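Local coordinates for NO-binding heme-dependent sensor protein (Shewanella oneidensis, PDB 4U9J) that probably senses nitric oxide through a bound heme, a site occupied here by manganese protoporphyrin IX, and also binds zinc, at residues Ala129-Ser134 against Ala169-Leu174. The protein carries 3 engineered substitutions. Sequence-based numbering, arbitrary orientation. Where two conformers were deposited one is given.
Sequences ALRYSS and ADHCML. With ZN (zinc ion), chain D; MNH (manganese protoporphyrin IX), chain C.
Tyr-132 and Cys-172 face each other as an antiparallel hydrogen-bonded pair and illustrate how one strand can contact a porphyrin propionate while its neighbour binds zinc. The bond from Cys-172 N to Tyr-132 O is 2.8 Å long, and the reverse one, from Tyr-132 N, ends on Cys-172 O; Leu-130 and Leu-174 repeat the pattern. On this buried face the leucines pack on Leu-146 of helix 139-152. With CG anti to the backbone N (chi1 167°), the Tyr-132 ring runs past the Cys-172 sulfur, its CD1 lying 4.2 Å from SG in an oblique sulfur-aromatic contact. Beyond, Tyr-132 OH donates to propionate oxygen O2A, near the ring plane, and Ser-134 OG donates a hydrogen bond to O1A, 2.5 Å away, so one carboxylate is gripped at both oxygens. Cys-172 SG binds zinc at 2.3 Å, with Cys-139, His-161 and Cys-164 completing the site. These are the two central strands of the four-stranded antiparallel sheet of an H-NOX domain. On the other, partly exposed face, Arg-131 and Met-173 pair without a backbone hydrogen bond between them. There the Arg-131 guanidinium lies flat on the His-171 imidazole, planes 13° apart. A nearly straight hydrogen bond (178°) from His-171 ND1 to Asp-170 OD1, 2.7 Å away, would hold the ring's rotation. Looser still, Asp-170 OD1 sits well out of the guanidinium plane, so its long salt bridge to Arg-131 NH2 is one of charge only. Less certainly, one of two Met-173 conformers rests SD near Arg-131 CG.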
loop_
_atom_site.group_PDB
_atom_site.type_symbol
_atom_site.label_atom_id
_atom_site.label_comp_id
_atom_site.label_asym_id
_atom_site.label_seq_id
_atom_site.Cartn_x
_atom_site.Cartn_y
_atom_site.Cartn_z
ATOM N N ALA A 129 -2.430 16.487 4.800
ATOM C CA ALA A 129 -3.765 15.918 4.899
ATOM C C ALA A 129 -3.980 15.154 3.629
ATOM O O ALA A 129 -4.101 15.747 2.553
ATOM C CB ALA A 129 -4.795 16.982 5.071
ATOM N N LEU A 130 -3.931 13.840 3.732
ATOM C CA LEU A 130 -4.164 12.987 2.594
ATOM C C LEU A 130 -5.587 12.391 2.605
ATOM O O LEU A 130 -5.932 11.607 3.468
ATOM C CB LEU A 130 -3.110 11.888 2.586
ATOM C CG LEU A 130 -2.964 11.152 1.246
ATOM C CD1 LEU A 130 -2.326 12.088 0.241
ATOM C CD2 LEU A 130 -2.055 9.925 1.310
ATOM N N ARG A 131 -6.431 12.792 1.667
ATOM C CA ARG A 131 -7.785 12.269 1.512
ATOM C C ARG A 131 -7.796 11.068 0.579
ATOM O O ARG A 131 -7.339 11.152 -0.556
ATOM C CB ARG A 131 -8.703 13.348 0.981
ATOM C CG ARG A 131 -10.229 13.067 1.059
ATOM C CD ARG A 131 -11.015 14.264 0.493
ATOM N NE ARG A 131 -12.471 14.170 0.610
ATOM C CZ ARG A 131 -13.194 13.369 -0.167
ATOM N NH1 ARG A 131 -12.579 12.565 -1.024
ATOM N NH2 ARG A 131 -14.500 13.302 -0.037
ATOM N N TYR A 132 -8.335 9.954 1.067
ATOM C CA TYR A 132 -8.361 8.675 0.362
ATOM C C TYR A 132 -9.810 8.259 0.178
ATOM O O TYR A 132 -10.614 8.356 1.105
ATOM C CB TYR A 132 -7.621 7.618 1.172
ATOM C CG TYR A 132 -7.822 6.199 0.718
ATOM C CD1 TYR A 132 -8.894 5.439 1.169
ATOM C CD2 TYR A 132 -6.938 5.595 -0.148
ATOM C CE1 TYR A 132 -9.068 4.127 0.733
ATOM C CE2 TYR A 132 -7.100 4.270 -0.546
ATOM C CZ TYR A 132 -8.165 3.553 -0.133
ATOM O OH TYR A 132 -8.353 2.227 -0.521
ATOM N N SER A 133 -10.102 7.706 -0.980
ATOM C CA SER A 133 -11.436 7.280 -1.365
ATOM C C SER A 133 -11.302 6.053 -2.268
ATOM O O SER A 133 -10.593 6.126 -3.240
ATOM C CB SER A 133 -12.126 8.386 -2.123
ATOM O OG SER A 133 -13.431 8.223 -1.828
ATOM N N SER A 134 -11.974 4.950 -1.966
ATOM C CA SER A 134 -11.947 3.781 -2.847
ATOM C C SER A 134 -13.043 2.803 -2.465
ATOM O O SER A 134 -13.242 2.568 -1.297
ATOM C CB SER A 134 -10.614 3.057 -2.769
ATOM O OG SER A 134 -10.668 1.771 -3.376
ATOM N N ALA A 169 -17.874 7.076 6.883
ATOM C CA ALA A 169 -17.645 8.212 5.958
ATOM C C ALA A 169 -17.516 7.679 4.520
ATOM O O ALA A 169 -17.385 6.474 4.311
ATOM C CB ALA A 169 -16.412 8.998 6.411
ATOM N N ASP A 170 -17.658 8.556 3.526
ATOM C CA ASP A 170 -17.364 8.185 2.135
ATOM C C ASP A 170 -15.906 8.433 1.700
ATOM O O ASP A 170 -15.565 8.341 0.528
ATOM C CB ASP A 170 -18.281 8.924 1.200
ATOM C CG ASP A 170 -18.066 10.431 1.201
ATOM O OD1 ASP A 170 -17.146 11.013 1.884
ATOM O OD2 ASP A 170 -18.886 11.058 0.491
ATOM N N HIS A 171 -15.040 8.697 2.663
ATOM C CA HIS A 171 -13.604 8.838 2.393
ATOM C C HIS A 171 -12.887 8.659 3.743
ATOM O O HIS A 171 -13.545 8.667 4.830
ATOM C CB HIS A 171 -13.321 10.196 1.812
ATOM C CG HIS A 171 -13.584 11.314 2.777
ATOM N ND1 HIS A 171 -14.853 11.816 3.021
ATOM C CD2 HIS A 171 -12.752 11.993 3.606
ATOM C CE1 HIS A 171 -14.777 12.778 3.925
ATOM N NE2 HIS A 171 -13.522 12.895 4.308
ATOM N N CYS A 172 -11.572 8.484 3.707
ATOM C CA CYS A 172 -10.745 8.582 4.906
ATOM C C CYS A 172 -9.858 9.828 4.867
ATOM O O CYS A 172 -9.463 10.266 3.790
ATOM C CB CYS A 172 -9.888 7.335 5.043
ATOM S SG CYS A 172 -10.710 5.747 4.933
ATOM N N MET A 173 -9.570 10.410 6.034
ATOM C CA MET A 173 -8.590 11.467 6.148
ATOM C C MET A 173 -7.382 10.908 6.898
ATOM O O MET A 173 -7.511 10.434 8.021
ATOM C CB MET A 173 -9.145 12.693 6.870
ATOM C CG MET A 173 -10.120 13.524 6.036
ATOM S SD MET A 173 -9.515 14.214 4.442
ATOM C CE MET A 173 -8.073 15.138 4.906
ATOM N N LEU A 174 -6.222 10.924 6.258
ATOM C CA LEU A 174 -4.963 10.525 6.897
ATOM C C LEU A 174 -4.139 11.759 7.115
ATOM O O LEU A 174 -3.688 12.381 6.179
ATOM C CB LEU A 174 -4.178 9.514 6.062
ATOM C CG LEU A 174 -4.636 8.055 6.135
ATOM C CD1 LEU A 174 -6.016 7.922 5.906
ATOM C CD2 LEU A 174 -4.037 7.258 5.002
HETATM ZN ZN ZN D . -9.907 4.555 6.686
HETATM MN MN MNH C . -0.509 2.816 -5.383
HETATM C CHA MNH C . -2.721 0.463 -5.744
HETATM C CHB MNH C . -1.898 3.764 -2.604
HETATM C CHC MNH C . 2.433 4.140 -4.262
HETATM C CHD MNH C . 1.271 1.485 -7.835
HETATM N NA MNH C . -2.232 2.191 -4.333
HETATM C C1A MNH C . -3.036 1.113 -4.586
HETATM C C2A MNH C . -3.974 0.914 -3.468
HETATM C C3A MNH C . -3.674 1.806 -2.485
HETATM C C4A MNH C . -2.590 2.618 -3.060
HETATM C CMA MNH C . -4.228 2.050 -1.090
HETATM C CAA MNH C . -4.973 -0.266 -3.472
HETATM C CBA MNH C . -6.300 -0.021 -4.196
HETATM C CGA MNH C . -7.357 0.910 -3.656
HETATM O O1A MNH C . -8.378 1.183 -4.331
HETATM O O2A MNH C . -7.059 1.388 -2.527
HETATM N NB MNH C . 0.130 4.153 -3.783
HETATM C C1B MNH C . -0.604 4.350 -2.573
HETATM C C2B MNH C . 0.041 5.162 -1.553
HETATM C C3B MNH C . 1.251 5.207 -2.203
HETATM C C4B MNH C . 1.381 4.530 -3.458
HETATM C CMB MNH C . -0.622 5.677 -0.258
HETATM C CAB MNH C . 2.462 5.853 -1.666
HETATM C CBB MNH C . 3.024 6.035 -0.338
HETATM N NC MNH C . 1.613 2.806 -5.975
HETATM C C1C MNH C . 2.714 3.438 -5.383
HETATM C C2C MNH C . 3.984 3.228 -6.086
HETATM C C3C MNH C . 3.579 2.460 -7.093
HETATM C C4C MNH C . 2.168 2.210 -7.063
HETATM C CMC MNH C . 5.380 3.746 -5.672
HETATM C CAC MNH C . 4.430 1.916 -8.169
HETATM C CBC MNH C . 4.760 2.716 -9.302
HETATM N ND MNH C . -0.758 1.368 -6.856
HETATM C C1D MNH C . 0.059 0.807 -7.813
HETATM C C2D MNH C . -0.514 -0.401 -8.492
HETATM C C3D MNH C . -1.672 -0.628 -7.801
HETATM C C4D MNH C . -1.792 0.370 -6.782
HETATM C CMD MNH C . 0.168 -1.098 -9.617
HETATM C CAD MNH C . -2.692 -1.728 -8.027
HETATM C CBD MNH C . -3.728 -1.394 -9.081
HETATM C CGD MNH C . -4.647 -2.590 -9.361
HETATM O O1D MNH C . -4.512 -3.613 -8.660
HETATM O O2D MNH C . -5.512 -2.609 -10.311
#